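Local coordinates for Ribose/Galactose Isomerase (Vibrio parahaemolyticus, PDB 3ONO), which probably interconverts aldose and ketose sugar phosphates as an isomerase of the LacAB/RpiB family, at residues 51-63 with 79-91. Sequence-based numbering, arbitrary orientation. Where two conformers were deposited one is given.
Sequences YIHLGIMASILLN and GALMSCNLHPGVV
Ser-83 OG donates a 2.7 Å hydrogen bond to Tyr-51 O, a carbonyl in the first turn of helix 51-63 whose bond from Gly-55 N is weak. With chi1 at 174° the hydroxyl stands anti to the backbone N, which brings it to the carbonyl of the neighbouring helix. Beside it the helices come closest, where Gly-55, having no side chain, places its CA 4.0 Å from Cys-84 CA. The Tyr-51 ring lays one face over Gly-79 CA in a CH-pi contact.

At the other end, Asn-63 ND2 serves both segments. It gives a nearly straight bond (171°) to Pro-88 O at 2.8 Å and, within its own helix, another to Ser-59 OG, both acceptors lying in the amide plane, which fixes the rotation of the amide. Ser-59 OG also shares water 1 with His-87 ND1, while a second water donates to Gly-89 O and weakly to Asn-63 OD1. The His-87 imidazole packs with one face over Gly-55 O, and CD2 approaches this oxygen to 3.2 Å; the carbonyl is already bonded by Ser-59 N. Val-90, closing the type II turn from His-87, sets CG2 against Ser-59 CA and CG1 against Leu-62 CD1.

The helices, at 41° to one another, precede and follow strand 69-74 and pack side by side on one face of the parallel sheet, forming part of one outer layer of the alpha-beta-alpha sandwich; Leu-54, Leu-62 and Ala-80 rest on that strand. Lys-164 bonds to His-87 O and Val-90 O, and helices 180-186 and 190-199 pack against helix 51-63 through Ile-56, Met-57 and Ile-60.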
loop_
_atom_site.group_PDB
_atom_site.type_symbol
_atom_site.label_atom_id
_atom_site.label_comp_id
_atom_site.label_asym_id
_atom_site.label_seq_id
_atom_site.Cartn_x
_atom_site.Cartn_y
_atom_site.Cartn_z
ATOM N N TYR A 51 5.667 -11.728 -20.979
ATOM C CA TYR A 51 5.534 -10.274 -20.955
ATOM C C TYR A 51 6.287 -9.587 -22.089
ATOM O O TYR A 51 6.006 -8.431 -22.388
ATOM C CB TYR A 51 5.928 -9.681 -19.593
ATOM C CG TYR A 51 7.376 -9.841 -19.202
ATOM C CD1 TYR A 51 8.365 -9.006 -19.734
ATOM C CD2 TYR A 51 7.759 -10.807 -18.254
ATOM C CE1 TYR A 51 9.690 -9.127 -19.339
ATOM C CE2 TYR A 51 9.089 -10.941 -17.866
ATOM C CZ TYR A 51 10.050 -10.106 -18.428
ATOM O OH TYR A 51 11.372 -10.209 -18.046
ATOM N N ILE A 52 7.212 -10.291 -22.752
ATOM C CA ILE A 52 7.858 -9.725 -23.925
ATOM C C ILE A 52 6.846 -9.571 -25.055
ATOM O O ILE A 52 6.768 -8.529 -25.708
ATOM C CB ILE A 52 9.031 -10.621 -24.439
ATOM C CG1 ILE A 52 10.102 -10.769 -23.360
ATOM C CG2 ILE A 52 9.646 -10.015 -25.729
ATOM C CD1 ILE A 52 10.764 -9.459 -22.939
ATOM N N HIS A 53 6.054 -10.612 -25.293
ATOM C CA HIS A 53 5.069 -10.561 -26.362
ATOM C C HIS A 53 4.033 -9.486 -26.067
ATOM O O HIS A 53 3.542 -8.834 -26.980
ATOM C CB HIS A 53 4.390 -11.915 -26.540
ATOM C CG HIS A 53 5.357 -13.029 -26.789
ATOM N ND1 HIS A 53 5.602 -14.022 -25.857
ATOM C CD2 HIS A 53 6.159 -13.294 -27.850
ATOM C CE1 HIS A 53 6.504 -14.858 -26.346
ATOM N NE2 HIS A 53 6.862 -14.437 -27.554
ATOM N N LEU A 54 3.698 -9.306 -24.790
ATOM C CA LEU A 54 2.711 -8.289 -24.444
ATOM C C LEU A 54 3.096 -6.905 -24.974
ATOM O O LEU A 54 2.248 -6.168 -25.508
ATOM C CB LEU A 54 2.494 -8.231 -22.917
ATOM C CG LEU A 54 1.969 -9.512 -22.264
ATOM C CD1 LEU A 54 1.805 -9.310 -20.740
ATOM C CD2 LEU A 54 0.642 -9.970 -22.883
ATOM N N GLY A 55 4.346 -6.514 -24.787
ATOM C CA GLY A 55 4.777 -5.205 -25.247
ATOM C C GLY A 55 4.636 -5.067 -26.755
ATOM O O GLY A 55 4.225 -4.016 -27.274
ATOM N N ILE A 56 5.001 -6.123 -27.477
ATOM C CA ILE A 56 4.914 -6.087 -28.944
ATOM C C ILE A 56 3.453 -5.966 -29.380
ATOM O O ILE A 56 3.113 -5.178 -30.278
ATOM C CB ILE A 56 5.544 -7.358 -29.558
ATOM C CG1 ILE A 56 7.041 -7.375 -29.271
ATOM C CG2 ILE A 56 5.293 -7.423 -31.075
ATOM C CD1 ILE A 56 7.667 -8.763 -29.400
HETATM N N MSE A 57 2.590 -6.746 -28.736
HETATM C CA MSE A 57 1.147 -6.648 -28.973
HETATM C C MSE A 57 0.608 -5.259 -28.666
HETATM O O MSE A 57 -0.203 -4.720 -29.422
HETATM C CB MSE A 57 0.395 -7.714 -28.158
HETATM C CG MSE A 57 0.880 -9.100 -28.507
HETATM SE SE MSE A 57 0.466 -10.428 -27.160
HETATM C CE MSE A 57 -1.335 -10.725 -27.772
ATOM N N ALA A 58 1.059 -4.655 -27.573
ATOM C CA ALA A 58 0.555 -3.320 -27.254
ATOM C C ALA A 58 0.983 -2.346 -28.344
ATOM O O ALA A 58 0.196 -1.489 -28.778
ATOM C CB ALA A 58 1.072 -2.863 -25.899
ATOM N N SER A 59 2.230 -2.471 -28.794
ATOM C CA SER A 59 2.697 -1.573 -29.863
ATOM C C SER A 59 1.859 -1.751 -31.122
ATOM O O SER A 59 1.394 -0.772 -31.714
ATOM C CB SER A 59 4.178 -1.785 -30.215
ATOM O OG SER A 59 4.537 -0.917 -31.297
ATOM N N ILE A 60 1.645 -2.994 -31.531
ATOM C CA ILE A 60 0.948 -3.208 -32.805
ATOM C C ILE A 60 -0.478 -2.674 -32.712
ATOM O O ILE A 60 -0.948 -1.968 -33.614
ATOM C CB ILE A 60 0.977 -4.676 -33.223
ATOM C CG1 ILE A 60 2.419 -5.052 -33.596
ATOM C CG2 ILE A 60 0.029 -4.918 -34.420
ATOM C CD1 ILE A 60 2.663 -6.548 -33.744
ATOM N N LEU A 61 -1.154 -2.965 -31.602
ATOM C CA LEU A 61 -2.537 -2.530 -31.473
ATOM C C LEU A 61 -2.662 -1.024 -31.282
ATOM O O LEU A 61 -3.592 -0.420 -31.801
ATOM C CB LEU A 61 -3.253 -3.303 -30.369
ATOM C CG LEU A 61 -3.440 -4.813 -30.544
ATOM C CD1 LEU A 61 -4.063 -5.455 -29.304
ATOM C CD2 LEU A 61 -4.296 -5.128 -31.778
ATOM N N LEU A 62 -1.756 -0.408 -30.519
ATOM C CA LEU A 62 -1.864 1.033 -30.280
ATOM C C LEU A 62 -1.368 1.827 -31.479
ATOM O O LEU A 62 -2.005 2.780 -31.912
ATOM C CB LEU A 62 -1.105 1.447 -29.007
ATOM C CG LEU A 62 -1.789 1.004 -27.711
ATOM C CD1 LEU A 62 -0.808 1.035 -26.547
ATOM C CD2 LEU A 62 -3.027 1.859 -27.388
ATOM N N ASN A 63 -0.240 1.429 -32.043
ATOM C CA ASN A 63 0.296 2.176 -33.172
ATOM C C ASN A 63 -0.549 2.047 -34.439
ATOM O O ASN A 63 -0.509 2.926 -35.296
ATOM C CB ASN A 63 1.748 1.765 -33.447
ATOM C CG ASN A 63 2.695 2.420 -32.470
ATOM O OD1 ASN A 63 2.646 3.635 -32.309
ATOM N ND2 ASN A 63 3.528 1.630 -31.786
ATOM N N GLY A 79 7.747 -6.458 -15.440
ATOM C CA GLY A 79 8.153 -6.913 -16.767
ATOM C C GLY A 79 7.238 -6.333 -17.832
ATOM O O GLY A 79 7.686 -5.811 -18.858
ATOM N N ALA A 80 5.932 -6.413 -17.601
ATOM C CA ALA A 80 5.001 -5.940 -18.626
ATOM C C ALA A 80 5.135 -4.426 -18.836
ATOM O O ALA A 80 5.072 -3.942 -19.953
ATOM C CB ALA A 80 3.558 -6.317 -18.263
ATOM N N LEU A 81 5.323 -3.686 -17.753
ATOM C CA LEU A 81 5.455 -2.229 -17.830
ATOM C C LEU A 81 6.709 -1.832 -18.605
ATOM O O LEU A 81 6.691 -0.918 -19.457
ATOM C CB LEU A 81 5.507 -1.696 -16.396
ATOM C CG LEU A 81 6.076 -0.374 -15.912
ATOM C CD1 LEU A 81 5.878 -0.371 -14.412
ATOM C CD2 LEU A 81 7.539 -0.189 -16.225
HETATM N N MSE A 82 7.810 -2.528 -18.338
HETATM C CA MSE A 82 9.068 -2.167 -19.003
HETATM C C MSE A 82 9.072 -2.629 -20.461
HETATM O O MSE A 82 9.634 -1.951 -21.344
HETATM C CB MSE A 82 10.247 -2.717 -18.220
HETATM C CG MSE A 82 10.302 -2.104 -16.814
HETATM SE SE MSE A 82 11.862 -2.697 -15.843
HETATM C CE MSE A 82 11.525 -4.601 -16.009
ATOM N N SER A 83 8.408 -3.759 -20.705
ATOM C CA SER A 83 8.253 -4.312 -22.069
ATOM C C SER A 83 7.380 -3.410 -22.942
ATOM O O SER A 83 7.656 -3.217 -24.124
ATOM C CB SER A 83 7.633 -5.723 -21.974
ATOM O OG SER A 83 7.335 -6.254 -23.268
ATOM N N CYS A 84 6.329 -2.834 -22.369
ATOM C CA CYS A 84 5.485 -1.887 -23.134
ATOM C C CYS A 84 6.207 -0.568 -23.409
ATOM O O CYS A 84 6.161 -0.035 -24.532
ATOM C CB CYS A 84 4.200 -1.590 -22.355
ATOM S SG CYS A 84 3.011 -2.950 -22.418
ATOM N N ASN A 85 6.834 -0.007 -22.380
ATOM C CA ASN A 85 7.389 1.349 -22.504
ATOM C C ASN A 85 8.533 1.492 -23.499
ATOM O O ASN A 85 8.793 2.595 -23.997
ATOM C CB ASN A 85 7.797 1.905 -21.133
ATOM C CG ASN A 85 6.606 2.541 -20.384
ATOM O OD1 ASN A 85 6.036 3.519 -20.865
ATOM N ND2 ASN A 85 6.229 1.988 -19.231
ATOM N N LEU A 86 9.213 0.396 -23.832
ATOM C CA LEU A 86 10.280 0.512 -24.832
ATOM C C LEU A 86 9.735 0.890 -26.199
ATOM O O LEU A 86 10.443 1.478 -27.012
ATOM C CB LEU A 86 11.089 -0.791 -24.953
ATOM C CG LEU A 86 10.362 -1.985 -25.577
ATOM C CD1 LEU A 86 10.647 -2.066 -27.095
ATOM C CD2 LEU A 86 10.816 -3.288 -24.895
ATOM N N HIS A 87 8.479 0.558 -26.471
ATOM C CA HIS A 87 7.944 0.773 -27.825
ATOM C C HIS A 87 7.478 2.199 -28.051
ATOM O O HIS A 87 6.783 2.763 -27.213
ATOM C CB HIS A 87 6.772 -0.173 -28.088
ATOM C CG HIS A 87 7.154 -1.621 -28.056
ATOM N ND1 HIS A 87 7.666 -2.284 -29.158
ATOM C CD2 HIS A 87 7.098 -2.533 -27.055
ATOM C CE1 HIS A 87 7.909 -3.543 -28.828
ATOM N NE2 HIS A 87 7.579 -3.715 -27.554
ATOM N N PRO A 88 7.838 2.782 -29.199
ATOM C CA PRO A 88 7.273 4.111 -29.464
ATOM C C PRO A 88 5.756 4.030 -29.518
ATOM O O PRO A 88 5.175 3.015 -29.951
ATOM C CB PRO A 88 7.855 4.474 -30.857
ATOM C CG PRO A 88 8.134 3.120 -31.517
ATOM C CD PRO A 88 8.535 2.191 -30.357
ATOM N N GLY A 89 5.097 5.104 -29.097
ATOM C CA GLY A 89 3.656 5.149 -29.150
ATOM C C GLY A 89 2.958 4.416 -28.009
ATOM O O GLY A 89 1.731 4.405 -27.955
ATOM N N VAL A 90 3.732 3.787 -27.122
ATOM C CA VAL A 90 3.164 3.066 -25.977
ATOM C C VAL A 90 3.645 3.702 -24.692
ATOM O O VAL A 90 4.831 3.635 -24.375
ATOM C CB VAL A 90 3.597 1.587 -25.980
ATOM C CG1 VAL A 90 2.910 0.833 -24.827
ATOM C CG2 VAL A 90 3.255 0.953 -27.345
ATOM N N VAL A 91 2.707 4.280 -23.937
ATOM C CA VAL A 91 3.008 5.024 -22.733
ATOM C C VAL A 91 2.264 4.318 -21.592
ATOM O O VAL A 91 1.070 4.510 -21.415
ATOM C CB VAL A 91 2.563 6.491 -22.891
ATOM C CG1 VAL A 91 2.782 7.250 -21.584
ATOM C CG2 VAL A 91 3.341 7.161 -24.038
HETATM O O HOH W 1 7.076 -0.915 -31.488
HETATM O O HOH W 2 0.272 4.989 -30.167
#